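Local coordinates for protein (endonuclease) (Salmonella typhimurium, PDB 1BYR), which is an endonuclease of the PLD-like family, folded as a mixed beta sheet packed against helices, with two subunits in its assembly, at residues G8-E12 with G13-V17; I30-A34 with Y35-A39; V47-K51 with R52-V56. All blocks are in the same frame, centred on the assembly; numbering follows the deposited sequence.

Interaction 1 (G8-E12 with G13-V17); sequences GYSPE and GSARV
The flat ring of Tyr9, whose backbone meets Gly13, Ser14 and Ala15, belongs to the subunit interface. His140 of the second subunit stacks on it, and Phe137 of that subunit meets it edge-to-face. The CB of Tyr9 points away from 13-17, and CG stands beside the backbone N (chi1 -48°). The ring therefore leads off, with Tyr9 OH hydrogen-bonded to Ser136 OG of the second subunit, while the backbone stays with the helix start. The carbonyl of Tyr9 is a second flat group. Gly13 N approaches Tyr9 O in the carbonyl plane at 3.1 Å. Ala15 N reaches Tyr9 O from above that plane, also at 3.1 Å. Ser14 OG accepts from Tyr9 N at 2.7 Å, in a nearly straight bond of 171°. The chi1 of Ser14 (53°) sets OG between the backbone N and the carbonyl carbon, facing the strand. Gly8 has no side chain, and its CA comes within 3.3 Å of Ser14 OG. Ser10 OG touches Ala15 CB at 3.5 Å. It also accepts from a water at 2.8 Å, and that water in turn accepts from Arg16 N. Ala116 O is a further partner of Ser10 OG. The turn itself carries a cis peptide bond before Pro11 and a positive phi at the N-cap, Gly13, a conformation suited to glycine. Glu12 reaches outward to a salt bridge with Arg144 of the second subunit. Tyr9 thus both accepts from the helix start, through O, and donates to it, through N. The partial positive charge there would probably favour the Tyr9 carbonyl.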
ATOM      1  N   GLY A   8      -8.301   2.627   7.649  1.00  7.06           N
ATOM      2  CA  GLY A   8      -8.323   1.675   8.743  1.00  6.87           C
ATOM      3  C   GLY A   8      -6.882   1.232   8.943  1.00  7.71           C
ATOM      4  O   GLY A   8      -6.079   1.327   8.013  1.00  8.20           O
ATOM      5  N   TYR A   9      -6.539   0.753  10.139  1.00  6.39           N
ATOM      6  CA  TYR A   9      -5.170   0.331  10.416  1.00  6.91           C
ATOM      7  C   TYR A   9      -5.083  -1.032  11.082  1.00  8.35           C
ATOM      8  O   TYR A   9      -6.051  -1.521  11.661  1.00  7.35           O
ATOM      9  CB  TYR A   9      -4.490   1.365  11.324  1.00  7.80           C
ATOM     10  CG  TYR A   9      -4.665   2.800  10.867  1.00  5.78           C
ATOM     11  CD1 TYR A   9      -3.953   3.287   9.775  1.00  5.26           C
ATOM     12  CD2 TYR A   9      -5.545   3.671  11.527  1.00  7.27           C
ATOM     13  CE1 TYR A   9      -4.105   4.603   9.344  1.00  4.24           C
ATOM     14  CE2 TYR A   9      -5.702   4.993  11.098  1.00  4.29           C
ATOM     15  CZ  TYR A   9      -4.981   5.447  10.010  1.00  6.91           C
ATOM     16  OH  TYR A   9      -5.143   6.743   9.564  1.00  7.83           O
ATOM     17  N   SER A  10      -3.905  -1.649  10.978  1.00  5.78           N
ATOM     18  CA  SER A  10      -3.623  -2.921  11.618  1.00  6.71           C
ATOM     19  C   SER A  10      -2.440  -2.620  12.532  1.00  7.63           C
ATOM     20  O   SER A  10      -1.656  -1.712  12.249  1.00  8.76           O
ATOM     21  CB  SER A  10      -3.251  -3.991  10.587  1.00  6.59           C
ATOM     22  OG  SER A  10      -4.348  -4.331   9.767  1.00  8.61           O
ATOM     23  N   PRO A  11      -2.289  -3.356  13.646  1.00  7.38           N
ATOM     24  CA  PRO A  11      -3.146  -4.433  14.136  1.00  8.40           C
ATOM     25  C   PRO A  11      -4.409  -3.962  14.876  1.00  8.69           C
ATOM     26  O   PRO A  11      -5.096  -4.769  15.495  1.00  7.81           O
ATOM     27  CB  PRO A  11      -2.215  -5.214  15.056  1.00  9.25           C
ATOM     28  CG  PRO A  11      -1.353  -4.151  15.655  1.00  7.25           C
ATOM     29  CD  PRO A  11      -1.144  -3.127  14.546  1.00  5.96           C
ATOM     30  N   GLU A  12      -4.715  -2.672  14.809  1.00  7.80           N
ATOM     31  CA  GLU A  12      -5.897  -2.120  15.482  1.00  8.55           C
ATOM     32  C   GLU A  12      -7.187  -2.898  15.166  1.00  7.70           C
ATOM     33  O   GLU A  12      -8.029  -3.136  16.041  1.00  6.69           O
ATOM     34  CB  GLU A  12      -6.080  -0.654  15.095  1.00  7.54           C
ATOM     35  CG  GLU A  12      -5.263   0.343  15.952  1.00 10.26           C
ATOM     36  CD  GLU A  12      -3.793   0.455  15.533  1.00 10.80           C
ATOM     37  OE1 GLU A  12      -3.323  -0.334  14.687  1.00  8.68           O
ATOM     38  OE2 GLU A  12      -3.103   1.346  16.062  1.00 10.74           O
ATOM     39  N   GLY A  13      -7.349  -3.271  13.904  1.00  7.83           N
ATOM     40  CA  GLY A  13      -8.541  -3.995  13.505  1.00  6.44           C
ATOM     41  C   GLY A  13      -9.390  -3.246  12.499  1.00  7.02           C
ATOM     42  O   GLY A  13     -10.157  -3.846  11.752  1.00  7.81           O
ATOM     43  N   SER A  14      -9.244  -1.927  12.447  1.00  7.60           N
ATOM     44  CA  SER A  14     -10.049  -1.128  11.531  1.00  8.11           C
ATOM     45  C   SER A  14      -9.744  -1.345  10.043  1.00  8.45           C
ATOM     46  O   SER A  14     -10.624  -1.177   9.198  1.00  8.05           O
ATOM     47  CB  SER A  14      -9.916   0.354  11.880  1.00  8.82           C
ATOM     48  OG  SER A  14      -8.556   0.727  11.925  1.00  9.24           O
ATOM     49  N   ALA A  15      -8.511  -1.719   9.717  1.00  7.53           N
ATOM     50  CA  ALA A  15      -8.154  -1.956   8.316  1.00  5.30           C
ATOM     51  C   ALA A  15      -8.916  -3.174   7.782  1.00  6.66           C
ATOM     52  O   ALA A  15      -9.553  -3.127   6.726  1.00  6.54           O
ATOM     53  CB  ALA A  15      -6.666  -2.194   8.181  1.00  5.09           C
ATOM     54  N   ARG A  16      -8.844  -4.271   8.518  1.00  7.17           N
ATOM     55  CA  ARG A  16      -9.515  -5.490   8.117  1.00  9.52           C
ATOM     56  C   ARG A  16     -11.011  -5.227   7.885  1.00  8.94           C
ATOM     57  O   ARG A  16     -11.557  -5.577   6.838  1.00  9.27           O
ATOM     58  CB  ARG A  16      -9.300  -6.558   9.195  1.00  9.40           C
ATOM     59  CG  ARG A  16     -10.148  -7.806   9.053  1.00  9.85           C
ATOM     60  CD  ARG A  16     -10.387  -8.433  10.418  1.00 15.14           C
ATOM     61  NE  ARG A  16      -9.955  -9.823  10.433  1.00 19.29           N
ATOM     62  CZ  ARG A  16      -9.286 -10.401  11.423  1.00 21.29           C
ATOM     63  NH1 ARG A  16      -8.942  -9.705  12.491  1.00 25.53           N
ATOM     64  NH2 ARG A  16      -8.947 -11.678  11.331  1.00 24.91           N
ATOM     65  N   VAL A  17     -11.668  -4.603   8.855  1.00  8.58           N
ATOM     66  CA  VAL A  17     -13.093  -4.319   8.735  1.00  8.67           C
ATOM     67  C   VAL A  17     -13.405  -3.448   7.523  1.00  9.56           C
ATOM     68  O   VAL A  17     -14.388  -3.687   6.824  1.00  8.84           O
ATOM     69  CB  VAL A  17     -13.643  -3.657  10.034  1.00  7.92           C
ATOM     70  CG1 VAL A  17     -15.088  -3.253   9.852  1.00  5.71           C
ATOM     71  CG2 VAL A  17     -13.547  -4.645  11.188  1.00  7.79           C
TER
HETATM   72  O   HOH W   1      -6.812  -4.778  11.014  1.00 10.45           O

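Interaction 2 (I30-A34 with Y35-A39); sequences IRMMA and YSFTA
Tyr35 follows Ala34 directly, and its CB lies 3.6 Å from Ala34 C as the chain leaves the strand. The bond from CA to CB of Tyr35 leads away from 30-34, though CB still touches Ala34. The Tyr35 ring meets that of His94, their planes at about 50°. Ser36 comes next and also points away from the strand. Its OG lies over one face of the Tyr35 ring, 3.5 Å above the plane and offset toward the rim. The chain then turns back, and the CB of Phe37 points toward the strand. With CG anti to the backbone N (chi1 -172°), one side of the Phe37 ring is brought against two strand side chains. CD1 rests on Ala34 CB at 3.8 Å, an oblique approach to the ring. CE1 meets Met32 SD at 4.0 Å and is 4.1 Å from Met32 CE. The sulfur lies 5.4 Å from the centroid of the Phe37 ring and 81° off its normal. This is a Met-aromatic contact made at the ring edge. Met32 gets there by a fully extended chain, which carries SD and CE forward from the strand. No hydrogen bond joins the two segments. The turn is instead held by Asn65, whose side-chain amide accepts from Phe37 N and donates to Tyr35 O. Thr38 packs on Thr113, and Ala39 is the N-cap of helix 40-51. That helix covers the Met-aromatic pair: Met43 touches Phe37, while Ile42 and Leu46 touch Met32. Ile60 of the neighbouring parallel strand 55-61 also packs on Phe37. Met33 points the other way, into helix 131-146, so strand 29-34 lies between these two helices.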
ATOM      1  N   ILE A  30     -15.885  -6.473  -8.979  1.00 12.64           N
ATOM      2  CA  ILE A  30     -14.720  -6.462  -8.131  1.00 10.37           C
ATOM      3  C   ILE A  30     -13.556  -6.918  -8.995  1.00 11.13           C
ATOM      4  O   ILE A  30     -13.615  -7.975  -9.616  1.00 12.62           O
ATOM      5  CB  ILE A  30     -14.867  -7.448  -6.956  1.00 10.22           C
ATOM      6  CG1 ILE A  30     -15.864  -6.908  -5.941  1.00  7.80           C
ATOM      7  CG2 ILE A  30     -13.513  -7.661  -6.277  1.00 10.05           C
ATOM      8  CD1 ILE A  30     -15.870  -7.688  -4.639  1.00  6.88           C
ATOM      9  N   ARG A  31     -12.510  -6.100  -9.060  1.00  9.59           N
ATOM     10  CA  ARG A  31     -11.309  -6.434  -9.823  1.00  8.95           C
ATOM     11  C   ARG A  31     -10.218  -6.328  -8.775  1.00  8.31           C
ATOM     12  O   ARG A  31      -9.907  -5.235  -8.331  1.00  6.58           O
ATOM     13  CB  ARG A  31     -11.076  -5.410 -10.942  1.00  9.61           C
ATOM     14  CG  ARG A  31     -12.036  -5.544 -12.129  1.00 11.04           C
ATOM     15  CD  ARG A  31     -11.999  -6.944 -12.720  1.00 10.61           C
ATOM     16  NE  ARG A  31     -12.929  -7.098 -13.835  1.00 11.92           N
ATOM     17  CZ  ARG A  31     -14.099  -7.724 -13.758  1.00 10.95           C
ATOM     18  NH1 ARG A  31     -14.504  -8.264 -12.612  1.00 10.00           N
ATOM     19  NH2 ARG A  31     -14.865  -7.817 -14.837  1.00  9.99           N
ATOM     20  N   MET A  32      -9.669  -7.466  -8.364  1.00  7.65           N
ATOM     21  CA  MET A  32      -8.654  -7.506  -7.316  1.00  8.03           C
ATOM     22  C   MET A  32      -7.241  -7.911  -7.745  1.00  7.68           C
ATOM     23  O   MET A  32      -7.057  -8.762  -8.619  1.00  6.72           O
ATOM     24  CB  MET A  32      -9.133  -8.454  -6.211  1.00  6.52           C
ATOM     25  CG  MET A  32      -8.232  -8.556  -4.993  1.00  7.15           C
ATOM     26  SD  MET A  32      -8.995  -9.711  -3.850  1.00  9.57           S
ATOM     27  CE  MET A  32      -8.216  -9.388  -2.360  1.00  7.32           C
ATOM     28  N   MET A  33      -6.247  -7.283  -7.106  1.00  6.80           N
ATOM     29  CA  MET A  33      -4.830  -7.551  -7.347  1.00  6.38           C
ATOM     30  C   MET A  33      -4.274  -7.875  -5.972  1.00  8.01           C
ATOM     31  O   MET A  33      -4.550  -7.161  -5.004  1.00  8.12           O
ATOM     32  CB  MET A  33      -4.091  -6.297  -7.864  1.00  5.46           C
ATOM     33  CG  MET A  33      -4.628  -5.666  -9.156  1.00  5.62           C
ATOM     34  SD  MET A  33      -3.620  -4.254  -9.728  1.00 11.38           S
ATOM     35  CE  MET A  33      -2.337  -5.060 -10.656  1.00  6.36           C
ATOM     36  N   ALA A  34      -3.488  -8.942  -5.862  1.00  6.08           N
ATOM     37  CA  ALA A  34      -2.927  -9.285  -4.577  1.00  5.92           C
ATOM     38  C   ALA A  34      -1.544  -9.889  -4.679  1.00  5.93           C
ATOM     39  O   ALA A  34      -1.188 -10.474  -5.692  1.00  6.91           O
ATOM     40  CB  ALA A  34      -3.844 -10.258  -3.866  1.00  6.38           C
ATOM     41  N   TYR A  35      -0.761  -9.729  -3.616  1.00  7.82           N
ATOM     42  CA  TYR A  35       0.558 -10.342  -3.540  1.00  7.13           C
ATOM     43  C   TYR A  35       0.155 -11.569  -2.710  1.00  7.49           C
ATOM     44  O   TYR A  35      -0.599 -12.398  -3.194  1.00  9.87           O
ATOM     45  CB  TYR A  35       1.517  -9.425  -2.781  1.00  7.65           C
ATOM     46  CG  TYR A  35       2.858 -10.042  -2.450  1.00  7.28           C
ATOM     47  CD1 TYR A  35       3.487 -10.913  -3.330  1.00  9.09           C
ATOM     48  CD2 TYR A  35       3.496  -9.745  -1.256  1.00  7.76           C
ATOM     49  CE1 TYR A  35       4.722 -11.477  -3.023  1.00  9.46           C
ATOM     50  CE2 TYR A  35       4.730 -10.305  -0.938  1.00  7.71           C
ATOM     51  CZ  TYR A  35       5.343 -11.166  -1.826  1.00  9.17           C
ATOM     52  OH  TYR A  35       6.573 -11.705  -1.519  1.00 10.67           O
ATOM     53  N   SER A  36       0.605 -11.683  -1.469  1.00  7.04           N
ATOM     54  CA  SER A  36       0.185 -12.813  -0.639  1.00  8.17           C
ATOM     55  C   SER A  36      -1.345 -12.841  -0.546  1.00  9.44           C
ATOM     56  O   SER A  36      -1.958 -11.892  -0.068  1.00  8.30           O
ATOM     57  CB  SER A  36       0.782 -12.672   0.745  1.00  7.76           C
ATOM     58  OG  SER A  36       2.133 -12.343   0.621  1.00  8.28           O
ATOM     59  N   PHE A  37      -1.944 -13.952  -0.980  1.00  8.76           N
ATOM     60  CA  PHE A  37      -3.395 -14.129  -1.028  1.00  8.21           C
ATOM     61  C   PHE A  37      -3.777 -15.315  -0.128  1.00  9.82           C
ATOM     62  O   PHE A  37      -3.842 -16.450  -0.601  1.00  9.33           O
ATOM     63  CB  PHE A  37      -3.737 -14.397  -2.504  1.00  8.56           C
ATOM     64  CG  PHE A  37      -5.203 -14.417  -2.832  1.00  8.41           C
ATOM     65  CD1 PHE A  37      -5.959 -13.253  -2.817  1.00  7.19           C
ATOM     66  CD2 PHE A  37      -5.814 -15.607  -3.224  1.00  8.24           C
ATOM     67  CE1 PHE A  37      -7.305 -13.266  -3.200  1.00  6.34           C
ATOM     68  CE2 PHE A  37      -7.157 -15.631  -3.605  1.00  5.63           C
ATOM     69  CZ  PHE A  37      -7.902 -14.463  -3.588  1.00  6.52           C
ATOM     70  N   THR A  38      -4.049 -15.056   1.152  1.00  9.37           N
ATOM     71  CA  THR A  38      -4.353 -16.150   2.092  1.00  9.40           C
ATOM     72  C   THR A  38      -5.460 -15.997   3.155  1.00  9.90           C
ATOM     73  O   THR A  38      -5.965 -17.007   3.654  1.00 10.31           O
ATOM     74  CB  THR A  38      -3.076 -16.570   2.888  1.00  8.92           C
ATOM     75  OG1 THR A  38      -2.687 -15.495   3.752  1.00  8.82           O
ATOM     76  CG2 THR A  38      -1.914 -16.884   1.958  1.00  8.46           C
ATOM     77  N   ALA A  39      -5.832 -14.774   3.514  1.00  7.48           N
ATOM     78  CA  ALA A  39      -6.837 -14.564   4.565  1.00  8.23           C
ATOM     79  C   ALA A  39      -8.210 -15.212   4.353  1.00  9.12           C
ATOM     80  O   ALA A  39      -8.983 -14.787   3.491  1.00  9.01           O
ATOM     81  CB  ALA A  39      -7.008 -13.067   4.823  1.00  6.90           C
TER

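Interaction 3 (V47-K51 with R52-V56)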
ATOM      1  N   VAL A  47     -16.288 -14.703  -2.113  1.00 10.28           N
ATOM      2  CA  VAL A  47     -17.248 -15.683  -2.611  1.00 14.61           C
ATOM      3  C   VAL A  47     -18.682 -15.283  -2.257  1.00 14.52           C
ATOM      4  O   VAL A  47     -19.617 -15.597  -2.997  1.00 15.75           O
ATOM      5  CB  VAL A  47     -16.935 -17.101  -2.075  1.00 14.93           C
ATOM      6  CG1 VAL A  47     -15.438 -17.386  -2.177  1.00 15.80           C
ATOM      7  CG2 VAL A  47     -17.404 -17.228  -0.653  1.00 20.52           C
ATOM      8  N   ALA A  48     -18.873 -14.581  -1.146  1.00 13.50           N
ATOM      9  CA  ALA A  48     -20.225 -14.133  -0.804  1.00 13.25           C
ATOM     10  C   ALA A  48     -20.629 -13.084  -1.833  1.00 13.83           C
ATOM     11  O   ALA A  48     -21.804 -12.961  -2.183  1.00 12.80           O
ATOM     12  CB  ALA A  48     -20.277 -13.537   0.593  1.00 13.08           C
ATOM     13  N   ALA A  49     -19.655 -12.323  -2.325  1.00 12.47           N
ATOM     14  CA  ALA A  49     -19.933 -11.310  -3.339  1.00 13.16           C
ATOM     15  C   ALA A  49     -20.380 -12.005  -4.625  1.00 13.46           C
ATOM     16  O   ALA A  49     -21.377 -11.625  -5.240  1.00 13.37           O
ATOM     17  CB  ALA A  49     -18.686 -10.469  -3.607  1.00 12.31           C
ATOM     18  N   LYS A  50     -19.635 -13.020  -5.036  1.00 14.44           N
ATOM     19  CA  LYS A  50     -19.984 -13.781  -6.239  1.00 17.57           C
ATOM     20  C   LYS A  50     -21.423 -14.319  -6.132  1.00 15.23           C
ATOM     21  O   LYS A  50     -22.224 -14.174  -7.052  1.00 15.52           O
ATOM     22  CB  LYS A  50     -19.003 -14.947  -6.412  1.00 19.50           C
ATOM     23  CG  LYS A  50     -19.308 -15.861  -7.589  1.00 25.12           C
ATOM     24  CD  LYS A  50     -18.741 -15.297  -8.879  1.00 27.98           C
ATOM     25  CE  LYS A  50     -19.090 -16.188 -10.060  1.00 30.90           C
ATOM     26  NZ  LYS A  50     -20.267 -17.046  -9.742  1.00 34.12           N
ATOM     27  N   LYS A  51     -21.744 -14.925  -4.995  1.00 15.47           N
ATOM     28  CA  LYS A  51     -23.076 -15.468  -4.751  1.00 16.19           C
ATOM     29  C   LYS A  51     -24.137 -14.379  -4.876  1.00 17.59           C
ATOM     30  O   LYS A  51     -25.272 -14.642  -5.257  1.00 20.14           O
ATOM     31  CB  LYS A  51     -23.139 -16.106  -3.357  1.00 16.06           C
ATOM     32  CG  LYS A  51     -22.366 -17.403  -3.250  1.00 13.99           C
ATOM     33  CD  LYS A  51     -22.543 -18.030  -1.872  1.00 18.36           C
ATOM     34  CE  LYS A  51     -21.825 -19.377  -1.770  1.00 17.19           C
ATOM     35  NZ  LYS A  51     -21.410 -19.727  -0.369  1.00 16.63           N
ATOM     36  N   ARG A  52     -23.760 -13.151  -4.564  1.00 17.37           N
ATOM     37  CA  ARG A  52     -24.670 -12.016  -4.682  1.00 16.85           C
ATOM     38  C   ARG A  52     -24.855 -11.657  -6.161  1.00 16.67           C
ATOM     39  O   ARG A  52     -25.694 -10.837  -6.496  1.00 17.96           O
ATOM     40  CB  ARG A  52     -24.094 -10.782  -3.965  1.00 17.38           C
ATOM     41  CG  ARG A  52     -24.430 -10.667  -2.499  1.00 18.86           C
ATOM     42  CD  ARG A  52     -24.421  -9.208  -2.048  1.00 16.14           C
ATOM     43  NE  ARG A  52     -23.213  -8.481  -2.437  1.00 16.15           N
ATOM     44  CZ  ARG A  52     -22.032  -8.616  -1.837  1.00 15.10           C
ATOM     45  NH1 ARG A  52     -21.892  -9.460  -0.818  1.00 11.72           N
ATOM     46  NH2 ARG A  52     -20.996  -7.887  -2.235  1.00 12.53           N
ATOM     47  N   GLY A  53     -24.057 -12.261  -7.036  1.00 15.35           N
ATOM     48  CA  GLY A  53     -24.145 -11.942  -8.449  1.00 13.61           C
ATOM     49  C   GLY A  53     -23.035 -11.011  -8.925  1.00 15.41           C
ATOM     50  O   GLY A  53     -22.944 -10.690 -10.114  1.00 15.82           O
ATOM     51  N   VAL A  54     -22.165 -10.582  -8.013  1.00 13.46           N
ATOM     52  CA  VAL A  54     -21.081  -9.674  -8.382  1.00 12.13           C
ATOM     53  C   VAL A  54     -20.052 -10.315  -9.308  1.00 11.37           C
ATOM     54  O   VAL A  54     -19.646 -11.462  -9.108  1.00 11.44           O
ATOM     55  CB  VAL A  54     -20.355  -9.139  -7.132  1.00 12.03           C
ATOM     56  CG1 VAL A  54     -19.126  -8.329  -7.548  1.00 13.35           C
ATOM     57  CG2 VAL A  54     -21.313  -8.284  -6.300  1.00 11.84           C
ATOM     58  N   ASP A  55     -19.639  -9.560 -10.322  1.00 10.76           N
ATOM     59  CA  ASP A  55     -18.649 -10.020 -11.292  1.00 11.38           C
ATOM     60  C   ASP A  55     -17.259  -9.842 -10.672  1.00 11.24           C
ATOM     61  O   ASP A  55     -16.692  -8.744 -10.685  1.00 11.09           O
ATOM     62  CB  ASP A  55     -18.789  -9.203 -12.588  1.00 11.95           C
ATOM     63  CG  ASP A  55     -17.687  -9.482 -13.599  1.00 14.26           C
ATOM     64  OD1 ASP A  55     -16.882 -10.412 -13.388  1.00 14.18           O
ATOM     65  OD2 ASP A  55     -17.624  -8.766 -14.617  1.00 12.16           O
ATOM     66  N   VAL A  56     -16.736 -10.924 -10.097  1.00 10.88           N
ATOM     67  CA  VAL A  56     -15.424 -10.918  -9.448  1.00 10.34           C
ATOM     68  C   VAL A  56     -14.300 -11.583 -10.260  1.00 10.88           C
ATOM     69  O   VAL A  56     -14.430 -12.726 -10.709  1.00 11.01           O
ATOM     70  CB  VAL A  56     -15.504 -11.630  -8.055  1.00 10.57           C
ATOM     71  CG1 VAL A  56     -14.182 -11.464  -7.297  1.00  8.72           C
ATOM     72  CG2 VAL A  56     -16.674 -11.061  -7.229  1.00  8.61           C
TER
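Ala49 O is gripped by two backbone N-H groups from the segment that follows. Val54 N donates to Ala49 O at 3.1 Å, and Arg52 N adds a weak bond. Arg52 N also donates to Ala48 O at 3.1 Å. Gly53 N makes a short bond of 2.6 Å to Lys50 O and lies above the plane of that carbonyl. Gly53 has a positive phi (102°). With the bonds from Val54 N to Ala49 O and from Gly53 N to Lys50 O, the end of helix 40-51 forms a Schellman motif. The side chain of Arg52 folds back over the helix. A bend at chi3 (-50°) lays one face of the guanidinium over Ala49, with Ala49 CA 3.5 Å above its plane. Arg52 NH2 is then 3.7 Å from Ala49 CB. The same NH2 donates to Ala26 O, which ties the helix end to the chain just past helix 14-25, and weakly to Ile23 O in its last turn. Apolar packing completes the turn. Ala49 CB meets Val54 CB at 4.1 Å and Val56 CG2 at 4.2 Å. Val54 CB also sits 3.3 Å from Ala49 O, beside the oxygen that takes Val54 N. The aliphatic part of Lys50 passes Val54 O. The turn links the helix to the second strand of the beta-alpha-beta unit 29-34, 40-51 and 55-61. Ala49, Val54 and Val56 all pack on Ile30 of strand 29-34. Val56 also touches Ile82, and Val47 packs on Tyr76 and Ile77 of helix 68-79.

In the fold
From the N terminus the three contacts come in series, and none nests within or crosses another. Interaction 1 closes the turn from strand 4-10, outermost in the sheet of this chain, into helix 14-25. Interaction 2 closes the turn leaving strand 29-34, and interaction 3 the turn from helix 40-51 into strand 55-61. All three reach the same sheet. Interactions 1 and 2 do not touch, their centres lying about 17 Å apart. The turns of interactions 2 and 3 lie at opposite ends of helix 40-51. The two contacts meet between the neighbouring parallel strands 29-34 and 55-61, where Arg31 NH2 forms a salt bridge with Asp55 OD2 at 2.9 Å.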